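Local coordinates for protein haloperoxidase (Corallina officinalis, PDB 1QHB) that catalyses the hydrogen-peroxide-driven bromination of organic substrates with a bound vanadate cofactor, as a homododecamer in which each subunit also binds a stabilising calcium ion, at residues A23-A28 and I570-S575; F16-A21 and S575-E580; T384-R389 and A489-T494; A128-D133 and D138-A143. All blocks are in the same frame, centred on the assembly; numbering follows the deposited sequence.

Contact 1 (A23-A28 and I570-S575); sequences AELALA and ILEEQS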
loop_
_atom_site.group_PDB
_atom_site.type_symbol
_atom_site.label_atom_id
_atom_site.label_comp_id
_atom_site.label_asym_id
_atom_site.label_seq_id
_atom_site.Cartn_x
_atom_site.Cartn_y
_atom_site.Cartn_z
ATOM N N ALA A 23 -14.689 -2.912 -11.843
ATOM C CA ALA A 23 -14.070 -4.215 -11.641
ATOM C C ALA A 23 -14.324 -4.673 -10.203
ATOM O O ALA A 23 -14.561 -5.861 -9.973
ATOM C CB ALA A 23 -12.555 -4.102 -11.903
ATOM N N GLU A 24 -14.200 -3.771 -9.249
ATOM C CA GLU A 24 -14.492 -4.020 -7.843
ATOM C C GLU A 24 -15.958 -4.348 -7.591
ATOM O O GLU A 24 -16.287 -5.243 -6.832
ATOM C CB GLU A 24 -14.100 -2.789 -7.009
ATOM C CG GLU A 24 -12.592 -2.658 -6.897
ATOM C CD GLU A 24 -12.137 -1.406 -6.169
ATOM O OE1 GLU A 24 -12.995 -0.539 -5.892
ATOM O OE2 GLU A 24 -10.929 -1.282 -5.853
ATOM N N LEU A 25 -16.855 -3.648 -8.309
ATOM C CA LEU A 25 -18.270 -3.981 -8.213
ATOM C C LEU A 25 -18.446 -5.455 -8.605
ATOM O O LEU A 25 -19.157 -6.204 -7.941
ATOM C CB LEU A 25 -19.091 -3.082 -9.140
ATOM C CG LEU A 25 -20.623 -3.192 -9.102
ATOM C CD1 LEU A 25 -21.269 -1.856 -9.495
ATOM C CD2 LEU A 25 -21.106 -4.188 -10.130
ATOM N N ALA A 26 -17.855 -5.841 -9.741
ATOM C CA ALA A 26 -18.031 -7.201 -10.259
ATOM C C ALA A 26 -17.430 -8.201 -9.284
ATOM O O ALA A 26 -18.033 -9.257 -9.053
ATOM C CB ALA A 26 -17.422 -7.379 -11.650
ATOM N N LEU A 27 -16.268 -7.862 -8.726
ATOM C CA LEU A 27 -15.616 -8.786 -7.800
ATOM C C LEU A 27 -16.489 -8.957 -6.548
ATOM O O LEU A 27 -16.753 -10.073 -6.071
ATOM C CB LEU A 27 -14.220 -8.256 -7.404
ATOM C CG LEU A 27 -13.497 -9.049 -6.333
ATOM C CD1 LEU A 27 -13.189 -10.481 -6.777
ATOM C CD2 LEU A 27 -12.159 -8.404 -5.999
ATOM N N ALA A 28 -17.090 -7.880 -6.042
ATOM C CA ALA A 28 -17.921 -7.963 -4.865
ATOM C C ALA A 28 -19.191 -8.753 -5.089
ATOM O O ALA A 28 -19.761 -9.207 -4.071
ATOM C CB ALA A 28 -18.253 -6.587 -4.292
ATOM N N ILE A 570 -23.839 -6.356 -16.839
ATOM C CA ILE A 570 -23.249 -5.346 -17.700
ATOM C C ILE A 570 -23.889 -3.963 -17.471
ATOM O O ILE A 570 -23.269 -2.882 -17.352
ATOM C CB ILE A 570 -23.382 -5.748 -19.185
ATOM C CG1 ILE A 570 -22.446 -6.949 -19.442
ATOM C CG2 ILE A 570 -23.107 -4.583 -20.074
ATOM C CD1 ILE A 570 -22.629 -7.650 -20.794
ATOM N N LEU A 571 -25.208 -3.953 -17.388
ATOM C CA LEU A 571 -25.814 -2.612 -17.168
ATOM C C LEU A 571 -25.349 -2.016 -15.844
ATOM O O LEU A 571 -25.110 -0.807 -15.767
ATOM C CB LEU A 571 -27.335 -2.719 -17.103
ATOM C CG LEU A 571 -27.945 -2.997 -18.485
ATOM C CD1 LEU A 571 -29.437 -3.206 -18.325
ATOM C CD2 LEU A 571 -27.602 -1.861 -19.412
ATOM N N GLU A 572 -25.274 -2.832 -14.802
ATOM C CA GLU A 572 -24.831 -2.301 -13.494
ATOM C C GLU A 572 -23.413 -1.730 -13.503
ATOM O O GLU A 572 -23.181 -0.689 -12.898
ATOM C CB GLU A 572 -24.815 -3.336 -12.356
ATOM C CG GLU A 572 -26.236 -3.874 -12.127
ATOM C CD GLU A 572 -26.251 -4.991 -11.096
ATOM O OE1 GLU A 572 -25.180 -5.608 -10.880
ATOM O OE2 GLU A 572 -27.336 -5.233 -10.520
ATOM N N GLU A 573 -22.504 -2.428 -14.174
ATOM C CA GLU A 573 -21.126 -1.949 -14.278
ATOM C C GLU A 573 -21.017 -0.692 -15.127
ATOM O O GLU A 573 -20.242 0.194 -14.710
ATOM C CB GLU A 573 -20.248 -3.049 -14.863
ATOM C CG GLU A 573 -19.958 -4.102 -13.793
ATOM C CD GLU A 573 -19.430 -5.374 -14.462
ATOM O OE1 GLU A 573 -18.507 -5.318 -15.302
ATOM O OE2 GLU A 573 -20.003 -6.420 -14.088
ATOM N N GLN A 574 -21.795 -0.620 -16.181
ATOM C CA GLN A 574 -21.816 0.549 -17.040
ATOM C C GLN A 574 -22.472 1.746 -16.408
ATOM O O GLN A 574 -22.201 2.888 -16.821
ATOM C CB GLN A 574 -22.549 0.202 -18.348
ATOM C CG GLN A 574 -21.563 -0.514 -19.286
ATOM C CD GLN A 574 -22.227 -0.731 -20.665
ATOM O OE1 GLN A 574 -23.334 -0.293 -20.924
ATOM N NE2 GLN A 574 -21.503 -1.414 -21.539
ATOM N N SER A 575 -23.239 1.583 -15.338
ATOM C CA SER A 575 -23.890 2.695 -14.679
ATOM C C SER A 575 -22.861 3.581 -14.004
ATOM O O SER A 575 -23.135 4.764 -13.811
ATOM C CB SER A 575 -24.929 2.233 -13.654
ATOM O OG SER A 575 -24.294 1.609 -12.549
#
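Leu25 reaches across to Glu572 and Glu573 where two helices, 11-28 near the N-terminus and 553-574 close to the C-terminus, pack as an inclined, roughly antiparallel helix pair. The axes of these short segments make 140° between their N-to-C directions and approach to 9.8 Å.

The hydrocarbon contact is made by Leu25 and the CG of Glu573. With its CG anti to the backbone N (chi1 -175°), Leu25 sends its two methyls to different places: CD2 lies 3.8 Å from CG of Glu573, while CD1 faces the carbonyl oxygen of Glu572. Glu573 runs out extended, so its methylene portion serves as the hydrocarbon surface here and its carboxylate lands beside the methyl of Ala26.

No hydrogen bond joins the two segments. Charges are paired just beyond them: Arg29, one residue past the helix segment, forms salt bridges with Glu572 OE1 and Glu573 OE2, and Glu573 OE1 is taken by Arg19 of a second subunit, which brings the pair into the subunit interface. Within 570-575, Ser575 OG donates to Glu572 O at 2.6 Å. The nearest approach of Ala26 CB is to Glu573 OE2, at 3.7 Å.

Contact 2 (F16-A21 and S575-E580); sequences FDTRVA and SLTYGE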
loop_
_atom_site.group_PDB
_atom_site.type_symbol
_atom_site.label_atom_id
_atom_site.label_comp_id
_atom_site.label_asym_id
_atom_site.label_seq_id
_atom_site.Cartn_x
_atom_site.Cartn_y
_atom_site.Cartn_z
ATOM N N PHE A 16 -9.427 5.843 -15.289
ATOM C CA PHE A 16 -8.811 4.646 -14.747
ATOM C C PHE A 16 -9.571 4.157 -13.531
ATOM O O PHE A 16 -9.860 2.980 -13.374
ATOM C CB PHE A 16 -7.347 4.920 -14.356
ATOM C CG PHE A 16 -6.672 3.812 -13.591
ATOM C CD1 PHE A 16 -6.197 2.699 -14.245
ATOM C CD2 PHE A 16 -6.507 3.916 -12.211
ATOM C CE1 PHE A 16 -5.579 1.675 -13.560
ATOM C CE2 PHE A 16 -5.900 2.877 -11.504
ATOM C CZ PHE A 16 -5.447 1.712 -12.169
ATOM N N ASP A 17 -9.845 5.088 -12.621
ATOM C CA ASP A 17 -10.588 4.808 -11.391
ATOM C C ASP A 17 -12.007 4.327 -11.663
ATOM O O ASP A 17 -12.551 3.554 -10.869
ATOM C CB ASP A 17 -10.626 6.116 -10.538
ATOM C CG ASP A 17 -9.330 6.372 -9.805
ATOM O OD1 ASP A 17 -8.433 5.519 -9.736
ATOM O OD2 ASP A 17 -9.191 7.500 -9.281
ATOM N N THR A 18 -12.673 4.816 -12.718
ATOM C CA THR A 18 -14.024 4.297 -13.040
ATOM C C THR A 18 -13.963 2.828 -13.420
ATOM O O THR A 18 -14.736 2.001 -12.883
ATOM C CB THR A 18 -14.642 5.149 -14.164
ATOM O OG1 THR A 18 -14.750 6.488 -13.701
ATOM C CG2 THR A 18 -16.046 4.661 -14.518
ATOM N N ARG A 19 -12.955 2.445 -14.220
ATOM C CA ARG A 19 -12.761 1.069 -14.680
ATOM C C ARG A 19 -12.431 0.141 -13.533
ATOM O O ARG A 19 -12.903 -1.000 -13.560
ATOM C CB ARG A 19 -11.669 1.018 -15.767
ATOM C CG ARG A 19 -12.199 1.633 -17.093
ATOM C CD ARG A 19 -11.124 1.829 -18.147
ATOM N NE ARG A 19 -10.728 0.550 -18.713
ATOM C CZ ARG A 19 -10.192 0.348 -19.909
ATOM N NH1 ARG A 19 -9.967 1.398 -20.683
ATOM N NH2 ARG A 19 -9.906 -0.890 -20.236
ATOM N N VAL A 20 -11.611 0.630 -12.583
ATOM C CA VAL A 20 -11.254 -0.204 -11.447
ATOM C C VAL A 20 -12.470 -0.376 -10.550
ATOM O O VAL A 20 -12.782 -1.463 -10.050
ATOM C CB VAL A 20 -10.047 0.381 -10.628
ATOM C CG1 VAL A 20 -9.724 -0.332 -9.333
ATOM C CG2 VAL A 20 -8.847 0.378 -11.580
ATOM N N ALA A 21 -13.195 0.718 -10.307
ATOM C CA ALA A 21 -14.403 0.690 -9.486
ATOM C C ALA A 21 -15.404 -0.309 -10.072
ATOM O O ALA A 21 -16.070 -1.074 -9.361
ATOM C CB ALA A 21 -15.061 2.069 -9.436
ATOM N N SER A 575 -23.239 1.583 -15.338
ATOM C CA SER A 575 -23.890 2.695 -14.679
ATOM C C SER A 575 -22.861 3.581 -14.004
ATOM O O SER A 575 -23.135 4.764 -13.811
ATOM C CB SER A 575 -24.929 2.233 -13.654
ATOM O OG SER A 575 -24.294 1.609 -12.549
ATOM N N LEU A 576 -21.645 3.105 -13.719
ATOM C CA LEU A 576 -20.627 3.945 -13.122
ATOM C C LEU A 576 -20.047 4.926 -14.115
ATOM O O LEU A 576 -19.407 5.861 -13.673
ATOM C CB LEU A 576 -19.513 3.101 -12.523
ATOM C CG LEU A 576 -19.961 2.081 -11.448
ATOM C CD1 LEU A 576 -18.761 1.215 -11.103
ATOM C CD2 LEU A 576 -20.492 2.786 -10.216
ATOM N N THR A 577 -20.302 4.810 -15.414
ATOM C CA THR A 577 -19.699 5.697 -16.386
ATOM C C THR A 577 -20.417 6.974 -16.699
ATOM O O THR A 577 -19.811 7.820 -17.365
ATOM C CB THR A 577 -19.549 4.892 -17.720
ATOM O OG1 THR A 577 -20.858 4.521 -18.204
ATOM C CG2 THR A 577 -18.769 3.622 -17.501
ATOM N N TYR A 578 -21.690 7.128 -16.365
ATOM C CA TYR A 578 -22.509 8.264 -16.733
ATOM C C TYR A 578 -22.587 9.315 -15.617
ATOM O O TYR A 578 -22.637 8.957 -14.440
ATOM C CB TYR A 578 -23.977 7.864 -16.990
ATOM C CG TYR A 578 -24.095 6.784 -18.045
ATOM C CD1 TYR A 578 -24.022 7.062 -19.406
ATOM C CD2 TYR A 578 -24.245 5.478 -17.641
ATOM C CE1 TYR A 578 -24.089 6.040 -20.336
ATOM C CE2 TYR A 578 -24.337 4.450 -18.566
ATOM C CZ TYR A 578 -24.253 4.747 -19.901
ATOM O OH TYR A 578 -24.329 3.677 -20.788
ATOM N N GLY A 579 -22.658 10.584 -16.017
ATOM C CA GLY A 579 -22.779 11.596 -14.947
ATOM C C GLY A 579 -24.269 11.936 -14.781
ATOM O O GLY A 579 -24.655 12.487 -13.749
ATOM N N GLU A 580 -25.136 11.616 -15.739
ATOM C CA GLU A 580 -26.540 11.962 -15.624
ATOM C C GLU A 580 -27.243 11.225 -14.490
ATOM O O GLU A 580 -26.858 10.187 -13.968
ATOM C CB GLU A 580 -27.248 11.701 -16.970
ATOM C CG GLU A 580 -26.836 12.594 -18.110
ATOM C CD GLU A 580 -25.599 12.181 -18.854
ATOM O OE1 GLU A 580 -25.003 11.094 -18.750
ATOM O OE2 GLU A 580 -25.150 13.020 -19.682
HETATM O O HOH W 1 -17.426 7.460 -12.826
#
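Thr18 on helix 11-28 comes closest to Leu576, their CA atoms 6.6 Å apart, where residues 575-577 keep helical backbone angles without the regular bonds before the chain straightens at Tyr578.

Thr18 works with both branches. Its chi1 of -61° sets OG1 beside the backbone N and leaves CG2 anti to that N, pointing across the gap to lie 3.7 Å from Leu576 O; the CG2 of Thr577 meets the same methyl at 4.2 Å. The hydroxyl donates within its own helix to Ala14 O, and also receives a proton from a water, 3.0 Å from Thr18 OG1. That water donates its other proton to Leu576 O at 2.7 Å, so a single water ties the helix to the carbonyl opposite. One turn further on, Leu576 lays CD1 against the backbone of Ala21, 3.8 Å from Ala21 C, and against its CB. Thr577 OG1 turns back to Gln574 O.

Neighbouring chains close in around the site: Asn7 and Leu8 of a fourth subunit pack on Thr18 and Ala21, and Pro4 of a third on Leu576. This is water-bridged packing of an N-terminal helix on the segment that follows the C-terminal helix 553-574, set within the contacts between subunits of the dodecamer.

Contact 3 (T384-R389 and A489-T494); sequences TEVATR and AGACVT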
loop_
_atom_site.group_PDB
_atom_site.type_symbol
_atom_site.label_atom_id
_atom_site.label_comp_id
_atom_site.label_asym_id
_atom_site.label_seq_id
_atom_site.Cartn_x
_atom_site.Cartn_y
_atom_site.Cartn_z
ATOM N N THR A 384 -26.321 -5.756 -29.175
ATOM C CA THR A 384 -25.443 -6.703 -29.884
ATOM C C THR A 384 -24.198 -7.001 -29.077
ATOM O O THR A 384 -23.747 -8.135 -29.121
ATOM C CB THR A 384 -24.993 -6.146 -31.261
ATOM O OG1 THR A 384 -24.351 -4.878 -31.045
ATOM C CG2 THR A 384 -26.179 -5.893 -32.169
ATOM N N GLU A 385 -23.689 -6.053 -28.288
ATOM C CA GLU A 385 -22.433 -6.291 -27.543
ATOM C C GLU A 385 -22.576 -7.265 -26.394
ATOM O O GLU A 385 -21.589 -7.920 -26.042
ATOM C CB GLU A 385 -21.833 -4.981 -27.055
ATOM C CG GLU A 385 -22.042 -4.604 -25.588
ATOM C CD GLU A 385 -21.495 -3.230 -25.262
ATOM O OE1 GLU A 385 -21.722 -2.290 -26.052
ATOM O OE2 GLU A 385 -20.814 -3.025 -24.209
ATOM N N VAL A 386 -23.766 -7.428 -25.812
ATOM C CA VAL A 386 -23.917 -8.376 -24.709
ATOM C C VAL A 386 -23.831 -9.788 -25.249
ATOM O O VAL A 386 -23.678 -10.670 -24.428
ATOM C CB VAL A 386 -25.251 -8.220 -23.972
ATOM C CG1 VAL A 386 -25.333 -6.813 -23.404
ATOM C CG2 VAL A 386 -26.503 -8.439 -24.849
ATOM N N ALA A 387 -24.051 -10.048 -26.540
ATOM C CA ALA A 387 -24.081 -11.422 -27.026
ATOM C C ALA A 387 -22.849 -12.245 -26.755
ATOM O O ALA A 387 -22.949 -13.418 -26.366
ATOM C CB ALA A 387 -24.456 -11.474 -28.504
ATOM N N THR A 388 -21.647 -11.740 -26.972
ATOM C CA THR A 388 -20.439 -12.555 -26.758
ATOM C C THR A 388 -20.134 -12.729 -25.292
ATOM O O THR A 388 -19.676 -13.801 -24.883
ATOM C CB THR A 388 -19.245 -11.942 -27.504
ATOM O OG1 THR A 388 -19.237 -10.522 -27.228
ATOM C CG2 THR A 388 -19.394 -12.194 -28.988
ATOM N N ARG A 389 -20.640 -11.822 -24.427
ATOM C CA ARG A 389 -20.422 -11.993 -22.993
ATOM C C ARG A 389 -21.288 -13.159 -22.523
ATOM O O ARG A 389 -20.823 -13.974 -21.724
ATOM C CB ARG A 389 -20.737 -10.716 -22.231
ATOM C CG ARG A 389 -19.643 -9.697 -22.321
ATOM C CD ARG A 389 -19.768 -8.739 -23.492
ATOM N NE ARG A 389 -18.530 -7.951 -23.618
ATOM C CZ ARG A 389 -18.211 -7.266 -24.718
ATOM N NH1 ARG A 389 -18.967 -7.262 -25.811
ATOM N NH2 ARG A 389 -17.061 -6.572 -24.700
ATOM N N ALA A 489 -30.688 -14.805 -26.494
ATOM C CA ALA A 489 -32.056 -14.286 -26.491
ATOM C C ALA A 489 -32.267 -13.583 -25.142
ATOM O O ALA A 489 -32.712 -12.435 -25.102
ATOM C CB ALA A 489 -33.095 -15.405 -26.685
ATOM N N GLY A 490 -31.947 -14.279 -24.078
ATOM C CA GLY A 490 -32.153 -13.759 -22.754
ATOM C C GLY A 490 -31.464 -12.443 -22.496
ATOM O O GLY A 490 -32.048 -11.562 -21.871
ATOM N N ALA A 491 -30.182 -12.376 -22.868
ATOM C CA ALA A 491 -29.458 -11.131 -22.655
ATOM C C ALA A 491 -30.012 -10.012 -23.533
ATOM O O ALA A 491 -30.092 -8.895 -23.035
ATOM C CB ALA A 491 -27.994 -11.352 -22.996
ATOM N N CYS A 492 -30.202 -10.257 -24.819
ATOM C CA CYS A 492 -30.668 -9.252 -25.723
ATOM C C CYS A 492 -32.085 -8.729 -25.391
ATOM O O CYS A 492 -32.271 -7.516 -25.441
ATOM C CB CYS A 492 -30.621 -9.810 -27.171
ATOM S SG CYS A 492 -28.980 -10.128 -27.829
ATOM N N VAL A 493 -33.073 -9.559 -25.047
ATOM C CA VAL A 493 -34.381 -8.984 -24.778
ATOM C C VAL A 493 -34.374 -8.253 -23.425
ATOM O O VAL A 493 -35.139 -7.325 -23.286
ATOM C CB VAL A 493 -35.586 -9.940 -24.935
ATOM C CG1 VAL A 493 -35.662 -10.543 -26.342
ATOM C CG2 VAL A 493 -35.553 -11.008 -23.871
ATOM N N THR A 494 -33.488 -8.587 -22.499
ATOM C CA THR A 494 -33.306 -7.862 -21.245
ATOM C C THR A 494 -32.832 -6.447 -21.563
ATOM O O THR A 494 -33.487 -5.497 -21.078
ATOM C CB THR A 494 -32.311 -8.587 -20.323
ATOM O OG1 THR A 494 -32.918 -9.842 -20.018
ATOM C CG2 THR A 494 -32.077 -7.851 -18.997
#
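Val386 carries this contact, burying more surface than any other residue in it, and does so through one methyl. Its chi1 of -60° places CG1 beside the backbone N and CG2 between that N and the carbonyl carbon, and CG2 lies against the facing helix, 3.8 Å from CB of Ala491. The same methyl also lies 4.0 Å from Ala491 O and 4.2 Å from SG of Cys492, so it rests over the junction of two consecutive residues. Ala491 points its CB toward the valine; the CA atoms of Val386 and Ala491 are 6.5 Å apart. Cys492 approaches from beside that line, its sulfur flanking the valine methyl.

The helices joined are 376-402 and 484-499, both in the largely helical core of the vanadium haloperoxidase fold. Helix 484-499 starts at Gly484 and His485, which belong to the vanadate site, and the side chains of Cys492 and His485 are about 10 Å apart. Val386 also touches Ile570 of helix 553-574, so it is packed by two helices, while Tyr336 and Tyr339 touch the side chain of Cys492.

Helix 376-402 is kinked here: the regular helical bonds of Ala387 N and Thr388 N to the turn before are missing, and Ala387 N bonds instead to Thr384 O. Beside the kink Arg389 NH1 donates to Glu385 O at 2.7 Å, the oxygen lying near the guanidinium plane. The same NH1 forms a salt bridge with Glu385 OE1 of a second subunit. On the facing helix, Thr494 OG1 donates to Gly490 O at 2.7 Å, nearly in line with the carbonyl bond.

Contact 4 (A128-D133 and D138-A143); sequences AGLTFD and DAQSVA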
loop_
_atom_site.group_PDB
_atom_site.type_symbol
_atom_site.label_atom_id
_atom_site.label_comp_id
_atom_site.label_asym_id
_atom_site.label_seq_id
_atom_site.Cartn_x
_atom_site.Cartn_y
_atom_site.Cartn_z
ATOM N N ALA A 128 -13.903 -21.649 -24.951
ATOM C CA ALA A 128 -14.362 -20.275 -24.847
ATOM C C ALA A 128 -14.766 -19.893 -23.416
ATOM O O ALA A 128 -14.769 -18.720 -23.128
ATOM C CB ALA A 128 -15.574 -20.072 -25.750
ATOM N N GLY A 129 -15.066 -20.808 -22.501
ATOM C CA GLY A 129 -15.442 -20.525 -21.138
ATOM C C GLY A 129 -14.262 -20.181 -20.266
ATOM O O GLY A 129 -14.460 -19.807 -19.101
ATOM N N LEU A 130 -13.035 -20.202 -20.795
ATOM C CA LEU A 130 -11.851 -19.843 -20.057
ATOM C C LEU A 130 -11.544 -18.393 -20.346
ATOM O O LEU A 130 -10.692 -17.822 -19.696
ATOM C CB LEU A 130 -10.643 -20.655 -20.484
ATOM C CG LEU A 130 -10.761 -22.173 -20.261
ATOM C CD1 LEU A 130 -9.446 -22.853 -20.659
ATOM C CD2 LEU A 130 -11.021 -22.564 -18.814
ATOM N N THR A 131 -12.171 -17.777 -21.330
ATOM C CA THR A 131 -11.843 -16.422 -21.733
ATOM C C THR A 131 -12.416 -15.378 -20.785
ATOM O O THR A 131 -13.562 -15.506 -20.393
ATOM C CB THR A 131 -12.505 -16.199 -23.127
ATOM O OG1 THR A 131 -12.009 -17.224 -24.005
ATOM C CG2 THR A 131 -12.084 -14.856 -23.674
ATOM N N PHE A 132 -11.674 -14.374 -20.406
ATOM C CA PHE A 132 -12.137 -13.293 -19.570
ATOM C C PHE A 132 -12.832 -12.252 -20.428
ATOM O O PHE A 132 -12.922 -12.367 -21.655
ATOM C CB PHE A 132 -10.914 -12.603 -18.913
ATOM C CG PHE A 132 -10.174 -13.518 -17.967
ATOM C CD1 PHE A 132 -10.695 -13.817 -16.714
ATOM C CD2 PHE A 132 -8.960 -14.075 -18.332
ATOM C CE1 PHE A 132 -10.031 -14.661 -15.829
ATOM C CE2 PHE A 132 -8.275 -14.894 -17.439
ATOM C CZ PHE A 132 -8.787 -15.182 -16.209
ATOM N N ASP A 133 -13.305 -11.180 -19.826
ATOM C CA ASP A 133 -13.999 -10.154 -20.583
ATOM C C ASP A 133 -13.784 -8.860 -19.781
ATOM O O ASP A 133 -13.741 -8.941 -18.564
ATOM C CB ASP A 133 -15.514 -10.361 -20.712
ATOM C CG ASP A 133 -16.032 -9.672 -21.971
ATOM O OD1 ASP A 133 -16.318 -8.480 -21.911
ATOM O OD2 ASP A 133 -16.108 -10.316 -23.058
ATOM N N ASP A 138 -17.910 -12.363 -14.832
ATOM C CA ASP A 138 -16.952 -13.308 -15.476
ATOM C C ASP A 138 -17.751 -14.550 -15.858
ATOM O O ASP A 138 -18.669 -14.940 -15.157
ATOM C CB ASP A 138 -15.750 -13.611 -14.570
ATOM C CG ASP A 138 -14.881 -14.752 -15.047
ATOM O OD1 ASP A 138 -14.164 -14.516 -16.057
ATOM O OD2 ASP A 138 -14.806 -15.887 -14.536
ATOM N N ALA A 139 -17.426 -15.224 -16.937
ATOM C CA ALA A 139 -18.074 -16.425 -17.417
ATOM C C ALA A 139 -18.212 -17.515 -16.365
ATOM O O ALA A 139 -19.211 -18.259 -16.383
ATOM C CB ALA A 139 -17.227 -17.011 -18.539
ATOM N N GLN A 140 -17.224 -17.648 -15.464
ATOM C CA GLN A 140 -17.316 -18.716 -14.490
ATOM C C GLN A 140 -17.957 -18.322 -13.171
ATOM O O GLN A 140 -17.996 -19.083 -12.205
ATOM C CB GLN A 140 -15.894 -19.283 -14.261
ATOM C CG GLN A 140 -15.170 -19.587 -15.524
ATOM C CD GLN A 140 -13.898 -20.430 -15.351
ATOM O OE1 GLN A 140 -13.608 -20.788 -14.214
ATOM N NE2 GLN A 140 -13.175 -20.655 -16.467
ATOM N N SER A 141 -18.421 -17.074 -13.092
ATOM C CA SER A 141 -18.946 -16.583 -11.810
ATOM C C SER A 141 -20.420 -16.885 -11.685
ATOM O O SER A 141 -20.942 -16.729 -10.604
ATOM C CB SER A 141 -18.665 -15.088 -11.639
ATOM O OG SER A 141 -19.463 -14.316 -12.541
ATOM N N VAL A 142 -21.073 -17.296 -12.763
ATOM C CA VAL A 142 -22.516 -17.561 -12.727
ATOM C C VAL A 142 -22.727 -19.050 -12.983
ATOM O O VAL A 142 -21.747 -19.748 -13.271
ATOM C CB VAL A 142 -23.300 -16.693 -13.723
ATOM C CG1 VAL A 142 -23.283 -15.207 -13.334
ATOM C CG2 VAL A 142 -22.746 -16.870 -15.118
ATOM N N ALA A 143 -23.951 -19.534 -12.734
ATOM C CA ALA A 143 -24.221 -20.957 -12.843
ATOM C C ALA A 143 -25.584 -21.315 -13.413
ATOM O O ALA A 143 -26.573 -20.586 -13.268
ATOM C CB ALA A 143 -24.261 -21.483 -11.380
HETATM O O HOH W 2 -15.811 -13.929 -19.109
HETATM O O HOH W 3 -13.831 -11.716 -16.929
#
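Gln140 holds CG beside its own backbone N (chi1 -49°) and then runs out extended, which delivers its amide to the short 3-10 turn at 128-130, while Asp138, with CG anti to the N (chi1 169°), swings its carboxylate to Phe132. The Gln140 amide makes the direct bond: NE2 donates to Gly129 O over 3.1 Å and almost straight (170°), the oxygen lying close to the amide plane. NE2 also brushes CD2 of Leu130, and OE1 accepts from Ile3 N of a fifth subunit.

Asp138 OD1 lies 3.6 Å from CD1 of Phe132 and forms a salt bridge with Arg11 of a second subunit. The other oxygen, OD2, takes the N-H of Gln140 from above the carboxylate plane, an Asx turn that overlaps the type I turn from Asp138 to Ser141. Two waters bridge the two loop segments: one donates to Thr131 O and accepts from Ala139 N, both at 3.0 Å; the other accepts from Asp133 N and lies 3.0 Å from Asp138 OD1.

The loop lies between strand 123-124 and helix 153-167, against helix 376-402, where Lys392 bonds to Phe132 O and Tyr396 touches Gln140, and Val142 packs on helix 553-574.

In the fold
Contacts 1 and 2 adjoin along helix 11-28: they share Ser575, their centres lie 9 Å apart, and Leu25 CD1 meets Leu576 CD1 at 4.3 Å. Contact 3 is tied to contact 1 through Ile570, whose CD1 is 3.9 Å from Val386 CG1, and to contact 4 by the salt bridge from Arg389 NE to Asp133 OD1 at 2.8 Å. Contacts 3 and 4 both lie inside the chain loop closed by contact 1. They are also the two near the vanadate site, where Gly129 lies about 9 Å from the side chain of Lys398, whereas contacts 1 and 2 are remote from it. All four touch the second subunit.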